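Local coordinates for uncharacterized protein DUF849 (Burkholderia xenovorans LB400, PDB 3E02) that probably acts as a zinc-dependent 3-keto-5-aminohexanoate cleavage enzyme of the beta-keto acid cleavage family, which has a TIM-barrel fold, at residues P31-V39 / L67-R78; A102-A110 / L301-F311. One frame throughout, in Å; residues are numbered along the deposited sequence. Where two conformers were deposited one is given.

Contact 1: residues P31-V39 / L67-R78; sequences PEEIVKEGV and LFMRFLPQLKER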
# COMPACT_ATOMS: atom_id res chain seq x y z
N PRO A 31 -20.94 17.29 35.29
CA PRO A 31 -22.03 17.24 34.31
C PRO A 31 -22.35 18.59 33.67
O PRO A 31 -22.59 18.64 32.48
CB PRO A 31 -23.20 16.70 35.13
CG PRO A 31 -22.55 15.87 36.15
CD PRO A 31 -21.34 16.65 36.56
N GLU A 32 -22.26 19.68 34.44
CA GLU A 32 -22.54 21.03 33.95
C GLU A 32 -21.50 21.47 32.91
O GLU A 32 -21.85 22.11 31.91
CB GLU A 32 -22.61 22.05 35.10
CG GLU A 32 -23.79 21.86 36.06
CD GLU A 32 -23.68 20.65 36.99
OE1 GLU A 32 -22.55 20.25 37.39
OE2 GLU A 32 -24.75 20.08 37.29
N GLU A 33 -20.23 21.13 33.16
CA GLU A 33 -19.14 21.39 32.20
C GLU A 33 -19.33 20.59 30.91
O GLU A 33 -19.09 21.11 29.83
CB GLU A 33 -17.77 21.08 32.81
CG GLU A 33 -17.35 22.07 33.88
CD GLU A 33 -16.17 21.63 34.75
OE1 GLU A 33 -15.80 20.43 34.77
OE2 GLU A 33 -15.62 22.52 35.43
N ILE A 34 -19.76 19.33 31.05
CA ILE A 34 -20.04 18.45 29.91
C ILE A 34 -21.19 18.99 29.05
O ILE A 34 -21.08 18.99 27.82
CB ILE A 34 -20.27 16.97 30.36
CG1 ILE A 34 -18.95 16.39 30.90
CG2 ILE A 34 -20.79 16.11 29.18
CD1 ILE A 34 -19.09 15.09 31.62
N VAL A 35 -22.25 19.48 29.68
CA VAL A 35 -23.37 20.10 28.95
C VAL A 35 -22.90 21.36 28.20
O VAL A 35 -23.16 21.51 27.01
CB VAL A 35 -24.55 20.48 29.87
CG1 VAL A 35 -25.64 21.25 29.08
CG2 VAL A 35 -25.14 19.23 30.54
N LYS A 36 -22.20 22.25 28.91
CA LYS A 36 -21.69 23.51 28.35
C LYS A 36 -20.77 23.24 27.15
O LYS A 36 -20.91 23.84 26.09
CB LYS A 36 -20.95 24.32 29.43
CG LYS A 36 -20.54 25.74 29.01
CD LYS A 36 -19.91 26.55 30.17
N GLU A 37 -19.86 22.28 27.32
CA GLU A 37 -18.92 21.88 26.26
C GLU A 37 -19.59 21.19 25.07
O GLU A 37 -19.25 21.49 23.92
CB GLU A 37 -17.80 21.02 26.86
CG GLU A 37 -16.78 21.87 27.55
CD GLU A 37 -15.88 22.58 26.54
OE1 GLU A 37 -15.10 21.88 25.86
OE2 GLU A 37 -16.01 23.82 26.39
N GLY A 38 -20.53 20.29 25.36
CA GLY A 38 -21.29 19.59 24.33
C GLY A 38 -22.08 20.56 23.47
O GLY A 38 -22.05 20.47 22.23
N VAL A 39 -22.76 21.51 24.12
CA VAL A 39 -23.53 22.55 23.42
C VAL A 39 -22.63 23.42 22.55
O VAL A 39 -22.95 23.65 21.39
CB VAL A 39 -24.38 23.41 24.39
CG1 VAL A 39 -25.09 24.56 23.65
CG2 VAL A 39 -25.44 22.52 25.11
N LEU A 67 -24.93 9.78 36.72
CA LEU A 67 -24.10 10.91 36.24
C LEU A 67 -24.47 11.25 34.80
O LEU A 67 -24.57 12.43 34.46
CB LEU A 67 -22.59 10.63 36.34
CG LEU A 67 -22.00 10.67 37.75
CD1 LEU A 67 -20.55 10.22 37.71
CD2 LEU A 67 -22.14 12.09 38.34
N PHE A 68 -24.66 10.23 33.96
CA PHE A 68 -25.13 10.43 32.58
C PHE A 68 -26.48 11.15 32.54
O PHE A 68 -26.67 12.06 31.73
CB PHE A 68 -25.19 9.12 31.79
CG PHE A 68 -23.86 8.65 31.30
CD1 PHE A 68 -23.03 7.89 32.10
CD2 PHE A 68 -23.43 8.99 30.01
CE1 PHE A 68 -21.77 7.45 31.63
CE2 PHE A 68 -22.20 8.56 29.53
CZ PHE A 68 -21.36 7.79 30.34
N MSE A 69 -27.40 10.79 33.45
CA MSE A 69 -28.71 11.46 33.54
C MSE A 69 -28.65 12.92 34.01
O MSE A 69 -29.66 13.62 33.93
CB MSE A 69 -29.71 10.64 34.35
CG MSE A 69 -30.04 9.31 33.68
SE MSE A 69 -30.64 9.51 31.82
CE MSE A 69 -30.19 7.77 31.24
N ARG A 70 -27.48 13.36 34.51
CA ARG A 70 -27.25 14.76 34.86
C ARG A 70 -26.74 15.61 33.68
O ARG A 70 -26.61 16.83 33.82
CB ARG A 70 -26.34 14.88 36.08
CG ARG A 70 -27.03 14.40 37.36
CD ARG A 70 -26.07 14.09 38.50
NE ARG A 70 -25.22 15.22 38.87
CZ ARG A 70 -24.27 15.20 39.81
NH1 ARG A 70 -24.02 14.09 40.51
NH2 ARG A 70 -23.56 16.30 40.03
N PHE A 71 -26.43 14.98 32.54
CA PHE A 71 -26.11 15.72 31.30
C PHE A 71 -26.88 15.33 30.03
O PHE A 71 -27.06 16.19 29.16
CB PHE A 71 -24.59 15.81 31.04
CG PHE A 71 -23.85 14.50 30.94
CD1 PHE A 71 -23.85 13.77 29.75
CD2 PHE A 71 -23.05 14.05 31.99
CE1 PHE A 71 -23.10 12.57 29.63
CE2 PHE A 71 -22.29 12.86 31.89
CZ PHE A 71 -22.32 12.12 30.71
N LEU A 72 -27.35 14.08 29.91
CA LEU A 72 -28.09 13.65 28.70
C LEU A 72 -29.39 14.44 28.42
O LEU A 72 -29.53 15.01 27.33
CB LEU A 72 -28.31 12.13 28.66
CG LEU A 72 -27.06 11.25 28.48
CD1 LEU A 72 -27.42 9.77 28.60
CD2 LEU A 72 -26.34 11.53 27.17
N PRO A 73 -30.33 14.51 29.41
CA PRO A 73 -31.55 15.32 29.18
C PRO A 73 -31.23 16.79 28.86
O PRO A 73 -31.87 17.38 27.99
CB PRO A 73 -32.31 15.22 30.51
CG PRO A 73 -31.70 14.16 31.28
CD PRO A 73 -30.35 13.87 30.74
N GLN A 74 -30.21 17.34 29.52
CA GLN A 74 -29.82 18.74 29.35
C GLN A 74 -29.27 18.97 27.95
O GLN A 74 -29.61 19.97 27.32
CB GLN A 74 -28.77 19.16 30.40
CG GLN A 74 -29.24 19.15 31.87
CD GLN A 74 -29.39 17.77 32.50
OE1 GLN A 74 -29.04 16.75 31.90
NE2 GLN A 74 -29.95 17.72 33.70
N LEU A 75 -28.44 18.05 27.46
CA LEU A 75 -27.92 18.14 26.09
C LEU A 75 -29.04 18.02 25.07
O LEU A 75 -29.09 18.80 24.12
CB LEU A 75 -26.83 17.09 25.82
CG LEU A 75 -25.46 17.39 26.41
CD1 LEU A 75 -24.54 16.16 26.34
CD2 LEU A 75 -24.83 18.59 25.70
N LYS A 76 -29.95 17.06 25.29
CA LYS A 76 -31.09 16.83 24.40
C LYS A 76 -31.96 18.10 24.26
O LYS A 76 -32.42 18.41 23.16
CB LYS A 76 -31.94 15.66 24.90
CG LYS A 76 -33.11 15.29 23.99
CD LYS A 76 -33.98 14.23 24.59
CE LYS A 76 -35.12 13.89 23.66
NZ LYS A 76 -36.17 13.09 24.35
N GLU A 77 -32.16 18.80 25.36
CA GLU A 77 -32.95 20.03 25.38
C GLU A 77 -32.27 21.24 24.73
O GLU A 77 -32.97 22.05 24.13
CB GLU A 77 -33.29 20.40 26.84
CG GLU A 77 -34.21 21.60 27.00
N ARG A 78 -30.93 21.31 24.80
CA ARG A 78 -30.16 22.45 24.29
C ARG A 78 -29.53 22.27 22.92
O ARG A 78 -29.09 23.25 22.32
CB ARG A 78 -29.11 22.86 25.31
CG ARG A 78 -29.69 23.37 26.63
CD ARG A 78 -28.60 23.98 27.46
NE ARG A 78 -28.13 25.23 26.85
CZ ARG A 78 -26.91 25.77 26.98
NH1 ARG A 78 -25.93 25.19 27.68
NH2 ARG A 78 -26.66 26.91 26.34
O HOH W 1 -25.91 19.58 34.11
O HOH W 2 -25.94 18.01 37.92

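Contact 2: residues A102-A110 / L301-F311; sequences ARAARPEVA and LKTKGANETSF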
# COMPACT_ATOMS: atom_id res chain seq x y z
N ALA A 102 -25.48 2.93 28.51
CA ALA A 102 -26.19 2.67 27.24
C ALA A 102 -27.48 1.89 27.47
O ALA A 102 -28.48 2.16 26.80
CB ALA A 102 -25.28 1.93 26.23
N ARG A 103 -27.45 0.92 28.40
CA ARG A 103 -28.64 0.14 28.73
C ARG A 103 -29.72 1.02 29.36
O ARG A 103 -30.90 0.87 29.04
CB ARG A 103 -28.35 -1.06 29.63
CG ARG A 103 -27.54 -2.16 28.94
CD ARG A 103 -28.12 -3.54 29.20
NE ARG A 103 -28.12 -3.92 30.61
CZ ARG A 103 -27.15 -4.58 31.26
NH1 ARG A 103 -26.00 -4.94 30.66
NH2 ARG A 103 -27.32 -4.87 32.55
N ALA A 104 -29.32 1.93 30.25
CA ALA A 104 -30.27 2.85 30.89
C ALA A 104 -30.80 3.91 29.92
O ALA A 104 -32.01 4.15 29.85
CB ALA A 104 -29.63 3.53 32.11
N ALA A 105 -29.90 4.52 29.17
CA ALA A 105 -30.24 5.62 28.25
C ALA A 105 -30.94 5.25 26.94
O ALA A 105 -31.63 6.09 26.36
CB ALA A 105 -28.98 6.39 27.92
N ARG A 106 -30.71 4.03 26.44
CA ARG A 106 -31.23 3.58 25.14
C ARG A 106 -30.94 4.65 24.07
O ARG A 106 -31.85 5.18 23.45
CB ARG A 106 -32.70 3.18 25.25
CG ARG A 106 -32.92 1.94 26.14
CD ARG A 106 -34.38 1.64 26.40
NE ARG A 106 -35.12 1.24 25.20
CZ ARG A 106 -35.38 -0.01 24.80
NH1 ARG A 106 -34.92 -1.08 25.46
NH2 ARG A 106 -36.07 -0.19 23.67
N PRO A 107 -29.63 4.96 23.85
CA PRO A 107 -29.25 6.03 22.94
C PRO A 107 -29.38 5.64 21.47
O PRO A 107 -29.49 4.46 21.14
CB PRO A 107 -27.78 6.26 23.29
CG PRO A 107 -27.30 4.91 23.64
CD PRO A 107 -28.43 4.28 24.38
N GLU A 108 -29.35 6.65 20.61
CA GLU A 108 -29.34 6.43 19.17
C GLU A 108 -28.04 5.77 18.72
O GLU A 108 -28.05 4.97 17.76
CB GLU A 108 -29.47 7.75 18.41
CG GLU A 108 -30.79 8.44 18.57
CD GLU A 108 -30.87 9.62 17.65
OE1 GLU A 108 -31.30 9.43 16.50
OE2 GLU A 108 -30.49 10.71 18.10
N VAL A 109 -26.94 6.12 19.39
CA VAL A 109 -25.62 5.60 19.09
C VAL A 109 -24.84 5.24 20.36
O VAL A 109 -24.97 5.89 21.39
CB VAL A 109 -24.80 6.60 18.22
CG1 VAL A 109 -23.40 6.04 17.90
CG2 VAL A 109 -25.55 6.95 16.92
N ALA A 110 -24.10 4.14 20.28
CA ALA A 110 -23.16 3.73 21.34
C ALA A 110 -21.86 3.32 20.69
O ALA A 110 -21.87 2.78 19.58
CB ALA A 110 -23.73 2.58 22.18
N LEU A 301 -26.37 7.45 9.25
CA LEU A 301 -26.21 6.32 10.17
C LEU A 301 -27.46 5.45 10.36
O LEU A 301 -27.36 4.35 10.92
CB LEU A 301 -25.71 6.80 11.53
CG LEU A 301 -24.39 7.58 11.51
CD1 LEU A 301 -23.98 7.99 12.91
CD2 LEU A 301 -23.31 6.77 10.87
N LYS A 302 -28.62 5.94 9.90
CA LYS A 302 -29.92 5.26 10.01
C LYS A 302 -30.27 5.02 11.48
O LYS A 302 -30.58 3.91 11.89
CB LYS A 302 -29.95 3.96 9.18
CG LYS A 302 -29.66 4.10 7.70
CD LYS A 302 -30.77 4.82 6.96
CE LYS A 302 -30.51 4.87 5.45
NZ LYS A 302 -30.47 3.49 4.85
N THR A 303 -30.21 6.08 12.27
CA THR A 303 -30.52 6.01 13.69
C THR A 303 -32.03 6.00 13.91
O THR A 303 -32.80 6.37 13.03
CB THR A 303 -29.90 7.17 14.49
OG1 THR A 303 -30.45 8.41 14.04
CG2 THR A 303 -28.36 7.17 14.34
N LYS A 304 -32.43 5.61 15.12
CA LYS A 304 -33.85 5.49 15.49
C LYS A 304 -34.59 6.82 15.72
O LYS A 304 -35.81 6.82 15.78
CB LYS A 304 -34.02 4.57 16.71
CG LYS A 304 -33.42 5.08 18.03
CD LYS A 304 -33.72 4.13 19.17
CE LYS A 304 -33.10 4.63 20.46
NZ LYS A 304 -33.42 3.74 21.62
N GLY A 305 -33.85 7.92 15.87
CA GLY A 305 -34.41 9.25 16.09
C GLY A 305 -34.23 9.70 17.52
O GLY A 305 -34.23 8.89 18.45
N ALA A 306 -34.10 11.02 17.70
CA ALA A 306 -33.90 11.66 19.02
C ALA A 306 -35.03 11.39 20.04
O ALA A 306 -34.76 11.30 21.24
CB ALA A 306 -33.69 13.17 18.84
N ASN A 307 -36.25 11.25 19.54
CA ASN A 307 -37.44 11.00 20.37
C ASN A 307 -37.59 9.56 20.88
O ASN A 307 -38.48 9.29 21.70
CB ASN A 307 -38.73 11.42 19.62
CG ASN A 307 -38.99 10.61 18.35
OD1 ASN A 307 -38.05 10.16 17.67
ND2 ASN A 307 -40.26 10.45 18.00
N GLU A 308 -36.75 8.64 20.40
CA GLU A 308 -36.81 7.22 20.80
C GLU A 308 -35.80 6.79 21.87
O GLU A 308 -35.63 5.60 22.12
CB GLU A 308 -36.70 6.34 19.55
CG GLU A 308 -37.79 6.59 18.50
CD GLU A 308 -39.20 6.35 19.03
OE1 GLU A 308 -39.40 5.41 19.84
OE2 GLU A 308 -40.12 7.11 18.64
N THR A 309 -35.13 7.76 22.52
CA THR A 309 -34.18 7.47 23.60
C THR A 309 -34.92 7.50 24.93
O THR A 309 -36.05 7.98 24.99
CB THR A 309 -33.01 8.48 23.63
OG1 THR A 309 -33.46 9.76 24.08
CG2 THR A 309 -32.35 8.60 22.25
N SER A 310 -34.28 7.01 25.99
CA SER A 310 -34.86 7.01 27.36
C SER A 310 -34.36 8.16 28.24
O SER A 310 -34.12 7.98 29.43
CB SER A 310 -34.66 5.65 28.02
OG SER A 310 -35.43 4.69 27.33
N PHE A 311 -34.20 9.34 27.64
CA PHE A 311 -33.81 10.56 28.36
C PHE A 311 -34.45 11.79 27.69
O PHE A 311 -34.34 12.91 28.19
CB PHE A 311 -32.28 10.70 28.49
CG PHE A 311 -31.55 10.67 27.18
CD1 PHE A 311 -31.42 11.82 26.41
CD2 PHE A 311 -30.96 9.49 26.73
CE1 PHE A 311 -30.73 11.80 25.19
CE2 PHE A 311 -30.26 9.46 25.51
CZ PHE A 311 -30.15 10.62 24.74
OXT PHE A 311 -35.08 11.69 26.64
O HOH W 3 -35.89 2.48 21.64
O HOH W 4 -36.11 4.23 24.41
O HOH W 5 -31.11 2.30 22.13
O HOH W 6 -30.40 4.35 16.63

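Contact 1: residues P31-V39 / L67-R78
P31, at the start of its helix, lays its ring against R70: CB lies 3.8 Å from R70 CB, and CG lies over one face of the guanidinium. That guanidinium is also tied to E32, but indirectly, through a water that accepts a hydrogen bond from R70 NE and donates one to E32 OE2, the latter short enough to be doubtful. One turn in, I34 reaches the ring of F71. Its CG2, anti to the backbone N, stands over the ring face 4.0 Å from the centroid and 16° off the normal, a CH-pi contact; the carbonyl O of F68 lies toward the rim of the opposite face. V35 divides its branches. CG2 wedges between F71 CB at 3.5 Å and Q74 CB at 3.6 Å, while CG1 comes near the guanidinium edge in one of the two conformers of R78. L75 then acts as a knob in the hole formed by I34, V35, G38 and V39, its CD2 3.6 Å from V35 O; the bare backbone of G38 makes room for it. V39 ends the row, with CG2 3.7 Å from R78 CB and, in that same conformer, CG1 over a guanidinium face toward its rim. With axes 9.4 Å apart at -25° and running the same way, helices 31-39 and 72-78 are neighbours on the outside of a TIM barrel, the second also lying on strands 48-54 and 82-85 through L75.

Contact 2: residues A102-A110 / L301-F311
The tail that leaves helix 294-301, residues 301-311, packs mainly by polar contacts along the turn that leads from helix 95-105 into strand 109-113. Each side sends one charged side chain across: K304 to a backbone carbonyl, E108 to a hydroxyl and, weakly, to a backbone N-H. E108 runs extended beyond CG, and its OE1 takes a hydrogen bond from T303 OG1 at 2.8 Å, arriving 39° above the carboxylate plane, and a weak one from G305 N at 3.0 Å. T303 sets its hydroxyl between its own backbone N and carbonyl carbon (chi1 63°), which leaves CG2 to pack on V109 CG2. The second oxygen, OE2, pairs with R298, so this buried charge is answered on both oxygens. In return K304 stretches out to deliver NZ to R106 O at 2.8 Å, well above the carbonyl plane, and to E308 O of its own segment at 2.9 Å. Two waters, one also bonded to P107 O, and S165 O bring to five the oxygens close round this ammonium, which must share its three hydrogens. R106, which leaves the helix with positive phi, offers its carbonyl O to T309 CA as well, a CA-H...O contact of 3.3 Å. Just before it, A105 O accepts from S310 N at 2.8 Å (N-H...O 157°). F311 packs CD2 on A105 CB at 3.9 Å, turns a ring edge to P107 CA, and has T309 OG1 above its centre. The tail thus lies across the end of helix 95-105; P107, V109 and F311 rest on strand 82-85, V109 is hydrogen-bonded to I85 through the backbone, E108 likewise to R168 of strand 168-173, and helix 294-301 supplies R298, the salt-bridge partner of OE2.

The two contacts come in series along the chain, contact 1 closing before contact 2 opens, and their centres lie about 15 Å apart. Strand 82-85 lies under both, and L72 and L75 pack on it from contact 1. They also meet directly. K76 NZ of contact 1 forms a salt bridge with the terminal carboxylate of contact 2, 2.9 Å from F311 OXT, and L72 CD1 lies 3.8 Å from A105 CB. Helices 31-44, 72-78 and 95-105 come in that order along the chain, and the C-terminal tail reaches back to the second and third, joining the end of the chain to helices 72-78 and 95-105.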